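Local coordinates for putative polyphosphate kinase 2 family protein (Arthrobacter aurescens, PDB 3RHF), which probably transfers phosphate between polyphosphate and nucleotides, as in other P-loop kinases of the polyphosphate kinase 2 family, at residues Asp84-Gly89 against Leu186-Asp191; Ser141-Val146 against Ala165-Phe170. All coordinates share one frame; numbering follows the deposited sequence.

Both contacts lie at the carboxyl-end side of one parallel sheet, with centres about 21 Å apart, and interaction 2 is nested in the chain between the two segments of interaction 1. Interaction 1 joins a phosphate-binding loop to the end of strand 179-187 and is partly buried; its apolar contact backs a loop whose other side grips an anion. Interaction 2 is buried, fixing the loop after strand 135-139 to helix 157-176, with hydroxyl and amide groups at its margin. Q81 connects them: its backbone pairs with L186, while its side chain bonds S141 and E144. Helix 157-176 leads directly into strand 179-187.

Interaction 1 of 2, residues Asp84-Gly89 against Leu186-Asp191; sequences DTAGKG and LNISKD. With PO4 (phosphate ion), chain I.
L186 and I188, at the end of strand 179-187, pack against the D84-G89 part of the P-loop (Walker A motif), which wraps a phosphate ion, probably from the crystallisation liquor. L186 sends its CD1 methyl against the peptide backbone that runs from A86 to K88, coming within 3.7 Å of A86 O and 3.8 Å of K88 N. Backbone bonds to Q81 and V245 hold L186 and N187 in the central sheet. I188 meets the other flank of A86: with CG1 lodged between the backbone N and the carbonyl carbon (chi1 61°), the chain runs out straight and places CD1 3.6 Å from A86 CA. The I188 and T85 side chains cross at about a right angle, I188 CD1 lying 3.3 Å from T85 CG2, a tight contact. S189 then N-caps helix 190-202 through a bond from E192 N to its OG, and R196 of that helix reaches T85 O, adding a polar tie to the apolar one.

On the side of A86 turned from I188, the backbone amides of T85, G87, K88 and G89 close on the phosphate, T85 N meeting O1 at 2.8 Å, while G87 and G89 donate to O2 and O4. K88 bends at chi3 and chi4, bringing its ammonium back over the anion, and A82 O also accepts from it. Phosphate O3 is held twice by K88: by NZ at 3.0 Å and by the backbone N at 3.1 Å in a nearly straight bond (N-H...O 170°).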
ATOM      1  N   ASP A  84      12.892  -1.282  17.858  1.00 34.04           N
ATOM      2  CA  ASP A  84      12.900  -2.265  16.789  1.00 34.94           C
ATOM      3  C   ASP A  84      12.350  -3.539  17.341  1.00 34.68           C
ATOM      4  O   ASP A  84      12.511  -3.800  18.529  1.00 35.61           O
ATOM      5  CB  ASP A  84      14.295  -2.504  16.190  1.00 36.06           C
ATOM      6  CG  ASP A  84      14.776  -1.332  15.281  1.00 39.67           C
ATOM      7  OD1 ASP A  84      13.949  -0.589  14.693  1.00 42.57           O
ATOM      8  OD2 ASP A  84      16.010  -1.147  15.156  1.00 45.77           O
ATOM      9  N   THR A  85      11.674  -4.335  16.499  1.00 33.59           N
ATOM     10  CA  THR A  85      11.044  -5.551  16.980  1.00 32.42           C
ATOM     11  C   THR A  85       9.623  -5.294  17.498  1.00 31.82           C
ATOM     12  O   THR A  85       8.814  -6.220  17.549  1.00 32.80           O
ATOM     13  CB  THR A  85      11.992  -6.171  18.079  1.00 33.42           C
ATOM     14  OG1 THR A  85      12.670  -7.304  17.523  1.00 36.69           O
ATOM     15  CG2 THR A  85      11.294  -6.491  19.324  1.00 28.77           C
ATOM     16  N   ALA A  86       9.288  -4.058  17.872  1.00 31.00           N
ATOM     17  CA  ALA A  86       7.970  -3.768  18.519  1.00 30.73           C
ATOM     18  C   ALA A  86       6.774  -3.947  17.566  1.00 30.83           C
ATOM     19  O   ALA A  86       5.616  -3.929  17.991  1.00 30.35           O
ATOM     20  CB  ALA A  86       7.946  -2.392  19.084  1.00 30.03           C
ATOM     21  N   GLY A  87       7.062  -4.072  16.268  1.00 30.90           N
ATOM     22  CA  GLY A  87       6.039  -4.331  15.273  1.00 30.81           C
ATOM     23  C   GLY A  87       5.455  -3.141  14.524  1.00 29.84           C
ATOM     24  O   GLY A  87       4.302  -3.215  14.111  1.00 29.01           O
ATOM     25  N   LYS A  88       6.220  -2.064  14.311  1.00 29.53           N
ATOM     26  CA  LYS A  88       5.668  -0.932  13.511  1.00 28.69           C
ATOM     27  C   LYS A  88       5.407  -1.414  12.080  1.00 27.49           C
ATOM     28  O   LYS A  88       4.349  -1.157  11.490  1.00 27.38           O
ATOM     29  CB  LYS A  88       6.615   0.254  13.381  1.00 29.03           C
ATOM     30  CG  LYS A  88       7.047   0.980  14.602  1.00 30.35           C
ATOM     31  CD  LYS A  88       8.122   2.071  14.239  1.00 31.76           C
ATOM     32  CE  LYS A  88       9.486   1.509  13.786  1.00 32.46           C
ATOM     33  NZ  LYS A  88      10.308   0.831  14.927  1.00 36.48           N
ATOM     34  N   GLY A  89       6.405  -2.092  11.522  1.00 26.17           N
ATOM     35  CA  GLY A  89       6.323  -2.564  10.153  1.00 25.36           C
ATOM     36  C   GLY A  89       5.041  -3.327   9.888  1.00 24.37           C
ATOM     37  O   GLY A  89       4.336  -3.086   8.916  1.00 25.32           O
ATOM     38  N   LEU A 186       4.262   2.215  20.255  1.00 28.31           N
ATOM     39  CA  LEU A 186       4.145   0.797  20.572  1.00 28.42           C
ATOM     40  C   LEU A 186       5.176   0.404  21.623  1.00 29.04           C
ATOM     41  O   LEU A 186       6.363   0.440  21.356  1.00 30.50           O
ATOM     42  CB  LEU A 186       4.371  -0.072  19.317  1.00 27.65           C
ATOM     43  CG  LEU A 186       3.505   0.218  18.123  1.00 26.06           C
ATOM     44  CD1 LEU A 186       3.986  -0.693  17.043  1.00 27.08           C
ATOM     45  CD2 LEU A 186       2.044   0.010  18.484  1.00 26.09           C
ATOM     46  N   ASN A 187       4.712  -0.021  22.786  1.00 29.71           N
ATOM     47  CA  ASN A 187       5.572  -0.227  23.938  1.00 30.82           C
ATOM     48  C   ASN A 187       5.745  -1.748  24.219  1.00 31.26           C
ATOM     49  O   ASN A 187       4.794  -2.484  24.551  1.00 30.72           O
ATOM     50  CB  ASN A 187       4.935   0.520  25.102  1.00 31.86           C
ATOM     51  CG  ASN A 187       5.756   0.502  26.360  1.00 34.74           C
ATOM     52  OD1 ASN A 187       6.964   0.775  26.364  1.00 38.07           O
ATOM     53  ND2 ASN A 187       5.083   0.275  27.461  1.00 36.75           N
ATOM     54  N   ILE A 188       6.958  -2.231  24.043  1.00 31.22           N
ATOM     55  CA  ILE A 188       7.268  -3.593  24.459  1.00 31.77           C
ATOM     56  C   ILE A 188       8.274  -3.528  25.574  1.00 32.76           C
ATOM     57  O   ILE A 188       9.016  -2.538  25.702  1.00 32.91           O
ATOM     58  CB  ILE A 188       7.776  -4.483  23.312  1.00 31.27           C
ATOM     59  CG1 ILE A 188       9.086  -3.930  22.705  1.00 31.24           C
ATOM     60  CG2 ILE A 188       6.644  -4.650  22.263  1.00 28.89           C
ATOM     61  CD1 ILE A 188       9.665  -4.770  21.566  1.00 30.23           C
ATOM     62  N   SER A 189       8.268  -4.570  26.396  1.00 33.34           N
ATOM     63  CA  SER A 189       9.225  -4.705  27.494  1.00 34.65           C
ATOM     64  C   SER A 189      10.605  -5.054  26.959  1.00 34.66           C
ATOM     65  O   SER A 189      10.732  -5.653  25.885  1.00 33.26           O
ATOM     66  CB  SER A 189       8.773  -5.781  28.462  1.00 35.21           C
ATOM     67  OG  SER A 189       8.898  -7.046  27.867  1.00 35.49           O
ATOM     68  N   LYS A 190      11.650  -4.655  27.693  1.00 36.78           N
ATOM     69  CA  LYS A 190      13.045  -5.052  27.337  1.00 37.44           C
ATOM     70  C   LYS A 190      13.191  -6.572  27.133  1.00 36.72           C
ATOM     71  O   LYS A 190      13.907  -7.002  26.239  1.00 35.98           O
ATOM     72  CB  LYS A 190      14.079  -4.536  28.350  1.00 39.21           C
ATOM     73  CG  LYS A 190      15.556  -4.525  27.823  1.00 39.48           C
ATOM     74  CD  LYS A 190      16.570  -4.316  28.951  1.00 41.87           C
ATOM     75  CE  LYS A 190      18.023  -4.115  28.429  1.00 43.11           C
ATOM     76  NZ  LYS A 190      19.065  -3.733  29.472  1.00 41.12           N
ATOM     77  N   ASP A 191      12.460  -7.387  27.880  1.00 37.18           N
ATOM     78  CA  ASP A 191      12.538  -8.838  27.641  1.00 38.13           C
ATOM     79  C   ASP A 191      11.853  -9.334  26.383  1.00 36.88           C
ATOM     80  O   ASP A 191      12.364 -10.236  25.711  1.00 36.74           O
ATOM     81  CB  ASP A 191      11.965  -9.604  28.827  1.00 40.29           C
ATOM     82  CG  ASP A 191      12.884  -9.597  30.011  1.00 44.11           C
ATOM     83  OD1 ASP A 191      14.131  -9.373  29.794  1.00 45.30           O
ATOM     84  OD2 ASP A 191      12.326  -9.807  31.132  1.00 48.98           O
TER
HETATM   85  P   PO4 I 288       9.648  -2.967  14.035  1.00 44.76           P
HETATM   86  O1  PO4 I 288      11.205  -3.140  13.975  1.00 39.20           O
HETATM   87  O2  PO4 I 288       9.090  -4.432  14.367  1.00 36.28           O
HETATM   88  O3  PO4 I 288       9.162  -1.944  15.113  1.00 33.28           O
HETATM   89  O4  PO4 I 288       9.160  -2.452  12.644  1.00 40.74           O

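Interaction 2 of 2, residues Ser141-Val146 against Ala165-Phe170; sequences SQYEDV and AAINDF
I167 reaches from helix 157-176 into the bend formed by Q142, Y143 and V146, in the loop that follows strand 135-139, and its two branches divide the contacts. CG2 lies against the phenol end of Y143, 3.5 Å from CZ and 3.3 Å from OH. CD1 sits over one face of the same ring and meets V146 tip to tip, 4.2 Å from V146 CG1. CG1 packs at 3.9 Å on Q142 CG, where the two chains pass at a slant. One turn along the helix, F170 receives the end of Q142: the amide NE2 comes up to the ring edge, 4.1 Å from CE2, with the amide and ring planes almost perpendicular (88°). A sharp bend at chi2 (-88°) turns the glutamine amide aside from I167 and toward this ring. With an alanine in place of I167, Y143 and V146 would probably lose the methyl that lies against both, and Q142 CG its apolar neighbour, opening a gap between loop and helix.

Behind this layer, S141 forms an ST turn, its OG accepting from Y143 N at 3.1 Å, and the same OG lies in plane at the edge of the tyrosine ring. Further out, Y143 OH is hydrogen-bonded to E171 OE2 and K183 NZ, and its ring meets W242 edge to face. E171 OE2 also takes a weak bond from Q142 NE2. The contact thus joins loop to helix without a direct hydrogen bond between the segments: aliphatic groups and two aromatic rings make up most of the interface, while the buried hydroxyl of Y143 is bonded to two charged side chains, E171 just past the helix segment and K183 on strand 179-187, which is likely to fix the phenol end against I167.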
ATOM      1  N   SER A 141       9.186   9.173  12.559  1.00 26.47           N
ATOM      2  CA  SER A 141       8.691  10.516  12.372  1.00 25.93           C
ATOM      3  C   SER A 141       9.673  11.622  12.799  1.00 25.36           C
ATOM      4  O   SER A 141      10.901  11.416  12.881  1.00 25.24           O
ATOM      5  CB  SER A 141       7.421  10.664  13.173  1.00 25.04           C
ATOM      6  OG  SER A 141       7.759  10.883  14.518  1.00 25.72           O
ATOM      7  N   GLN A 142       9.116  12.806  13.021  1.00 25.19           N
ATOM      8  CA  GLN A 142       9.879  13.952  13.502  1.00 26.27           C
ATOM      9  C   GLN A 142      10.460  13.725  14.919  1.00 27.47           C
ATOM     10  O   GLN A 142      11.462  14.344  15.290  1.00 29.32           O
ATOM     11  CB  GLN A 142       9.029  15.216  13.484  1.00 25.70           C
ATOM     12  CG  GLN A 142       7.793  15.217  14.406  1.00 25.57           C
ATOM     13  CD  GLN A 142       6.569  14.650  13.749  1.00 26.03           C
ATOM     14  OE1 GLN A 142       6.679  13.937  12.732  1.00 24.49           O
ATOM     15  NE2 GLN A 142       5.372  14.952  14.322  1.00 24.35           N
ATOM     16  N   TYR A 143       9.848  12.815  15.667  1.00 27.17           N
ATOM     17  CA  TYR A 143      10.282  12.475  16.990  1.00 27.47           C
ATOM     18  C   TYR A 143      11.642  11.798  17.038  1.00 28.93           C
ATOM     19  O   TYR A 143      12.337  11.903  18.060  1.00 29.11           O
ATOM     20  CB  TYR A 143       9.208  11.637  17.694  1.00 26.85           C
ATOM     21  CG  TYR A 143       8.017  12.525  18.035  1.00 24.31           C
ATOM     22  CD1 TYR A 143       8.001  13.279  19.180  1.00 22.61           C
ATOM     23  CD2 TYR A 143       6.939  12.638  17.171  1.00 22.19           C
ATOM     24  CE1 TYR A 143       6.899  14.122  19.490  1.00 23.25           C
ATOM     25  CE2 TYR A 143       5.849  13.466  17.456  1.00 23.08           C
ATOM     26  CZ  TYR A 143       5.844  14.221  18.611  1.00 22.59           C
ATOM     27  OH  TYR A 143       4.757  15.024  18.884  1.00 20.14           O
ATOM     28  N   GLU A 144      12.051  11.146  15.957  1.00 29.83           N
ATOM     29  CA  GLU A 144      13.363  10.524  15.946  1.00 32.03           C
ATOM     30  C   GLU A 144      14.404  11.538  16.379  1.00 33.45           C
ATOM     31  O   GLU A 144      15.394  11.174  17.076  1.00 32.90           O
ATOM     32  CB  GLU A 144      13.752   9.967  14.581  1.00 33.05           C
ATOM     33  CG  GLU A 144      12.940   8.749  14.166  1.00 35.25           C
ATOM     34  CD  GLU A 144      13.275   7.501  14.964  1.00 38.98           C
ATOM     35  OE1 GLU A 144      14.345   6.929  14.741  1.00 44.27           O
ATOM     36  OE2 GLU A 144      12.474   7.063  15.802  1.00 41.40           O
ATOM     37  N   ASP A 145      14.160  12.812  16.012  1.00 34.05           N
ATOM     38  CA  ASP A 145      15.127  13.864  16.280  1.00 34.94           C
ATOM     39  C   ASP A 145      15.117  14.351  17.718  1.00 35.03           C
ATOM     40  O   ASP A 145      15.933  15.168  18.054  1.00 36.23           O
ATOM     41  CB  ASP A 145      14.950  15.007  15.308  1.00 35.28           C
ATOM     42  CG  ASP A 145      15.276  14.593  13.896  1.00 38.27           C
ATOM     43  OD1 ASP A 145      16.479  14.388  13.609  1.00 42.26           O
ATOM     44  OD2 ASP A 145      14.340  14.463  13.074  1.00 40.57           O
ATOM     45  N   VAL A 146      14.204  13.870  18.560  1.00 34.16           N
ATOM     46  CA  VAL A 146      14.355  14.037  20.007  1.00 33.79           C
ATOM     47  C   VAL A 146      14.482  12.725  20.801  1.00 34.31           C
ATOM     48  O   VAL A 146      14.297  12.730  22.024  1.00 34.11           O
ATOM     49  CB  VAL A 146      13.211  14.848  20.603  1.00 32.94           C
ATOM     50  CG1 VAL A 146      13.209  16.200  19.983  1.00 34.81           C
ATOM     51  CG2 VAL A 146      11.870  14.130  20.447  1.00 30.26           C
ATOM     52  N   ALA A 165       9.411  22.343  21.081  1.00 36.27           N
ATOM     53  CA  ALA A 165       8.523  23.455  20.800  1.00 36.30           C
ATOM     54  C   ALA A 165       8.230  23.508  19.301  1.00 34.46           C
ATOM     55  O   ALA A 165       7.112  23.815  18.923  1.00 34.24           O
ATOM     56  CB  ALA A 165       9.078  24.802  21.327  1.00 36.89           C
ATOM     57  N   ALA A 166       9.200  23.174  18.456  1.00 32.88           N
ATOM     58  CA  ALA A 166       8.951  23.207  17.003  1.00 31.49           C
ATOM     59  C   ALA A 166       7.919  22.145  16.551  1.00 30.31           C
ATOM     60  O   ALA A 166       7.006  22.414  15.736  1.00 29.45           O
ATOM     61  CB  ALA A 166      10.241  23.058  16.246  1.00 31.29           C
ATOM     62  N   ILE A 167       8.071  20.942  17.108  1.00 29.20           N
ATOM     63  CA  ILE A 167       7.173  19.837  16.872  1.00 27.88           C
ATOM     64  C   ILE A 167       5.746  20.279  17.216  1.00 27.83           C
ATOM     65  O   ILE A 167       4.850  20.194  16.401  1.00 27.96           O
ATOM     66  CB  ILE A 167       7.643  18.582  17.681  1.00 27.68           C
ATOM     67  CG1 ILE A 167       8.874  17.951  17.020  1.00 27.31           C
ATOM     68  CG2 ILE A 167       6.600  17.569  17.765  1.00 25.31           C
ATOM     69  CD1 ILE A 167       9.657  16.980  17.907  1.00 24.03           C
ATOM     70  N   ASN A 168       5.538  20.811  18.404  1.00 28.37           N
ATOM     71  CA  ASN A 168       4.225  21.248  18.802  1.00 28.71           C
ATOM     72  C   ASN A 168       3.629  22.315  17.890  1.00 29.59           C
ATOM     73  O   ASN A 168       2.422  22.286  17.614  1.00 30.15           O
ATOM     74  CB  ASN A 168       4.266  21.738  20.235  1.00 29.27           C
ATOM     75  CG  ASN A 168       4.384  20.590  21.243  1.00 31.19           C
ATOM     76  OD1 ASN A 168       4.013  19.427  20.967  1.00 34.71           O
ATOM     77  ND2 ASN A 168       4.878  20.908  22.416  1.00 28.36           N
ATOM     78  N   ASP A 169       4.471  23.227  17.408  1.00 30.40           N
ATOM     79  CA  ASP A 169       4.056  24.293  16.497  1.00 31.56           C
ATOM     80  C   ASP A 169       3.685  23.721  15.156  1.00 29.31           C
ATOM     81  O   ASP A 169       2.642  24.070  14.608  1.00 28.82           O
ATOM     82  CB  ASP A 169       5.158  25.319  16.292  1.00 32.97           C
ATOM     83  CG  ASP A 169       4.770  26.397  15.247  1.00 40.65           C
ATOM     84  OD1 ASP A 169       3.959  27.318  15.573  1.00 50.74           O
ATOM     85  OD2 ASP A 169       5.267  26.346  14.081  1.00 46.77           O
ATOM     86  N   PHE A 170       4.526  22.819  14.667  1.00 27.72           N
ATOM     87  CA  PHE A 170       4.245  21.996  13.497  1.00 26.69           C
ATOM     88  C   PHE A 170       2.962  21.218  13.587  1.00 26.69           C
ATOM     89  O   PHE A 170       2.059  21.345  12.721  1.00 27.82           O
ATOM     90  CB  PHE A 170       5.359  21.032  13.351  1.00 26.64           C
ATOM     91  CG  PHE A 170       5.213  20.079  12.262  1.00 27.02           C
ATOM     92  CD1 PHE A 170       5.080  20.508  10.953  1.00 31.40           C
ATOM     93  CD2 PHE A 170       5.311  18.746  12.507  1.00 29.36           C
ATOM     94  CE1 PHE A 170       5.001  19.598   9.910  1.00 31.54           C
ATOM     95  CE2 PHE A 170       5.258  17.833  11.460  1.00 31.51           C
ATOM     96  CZ  PHE A 170       5.090  18.265  10.166  1.00 31.81           C
TER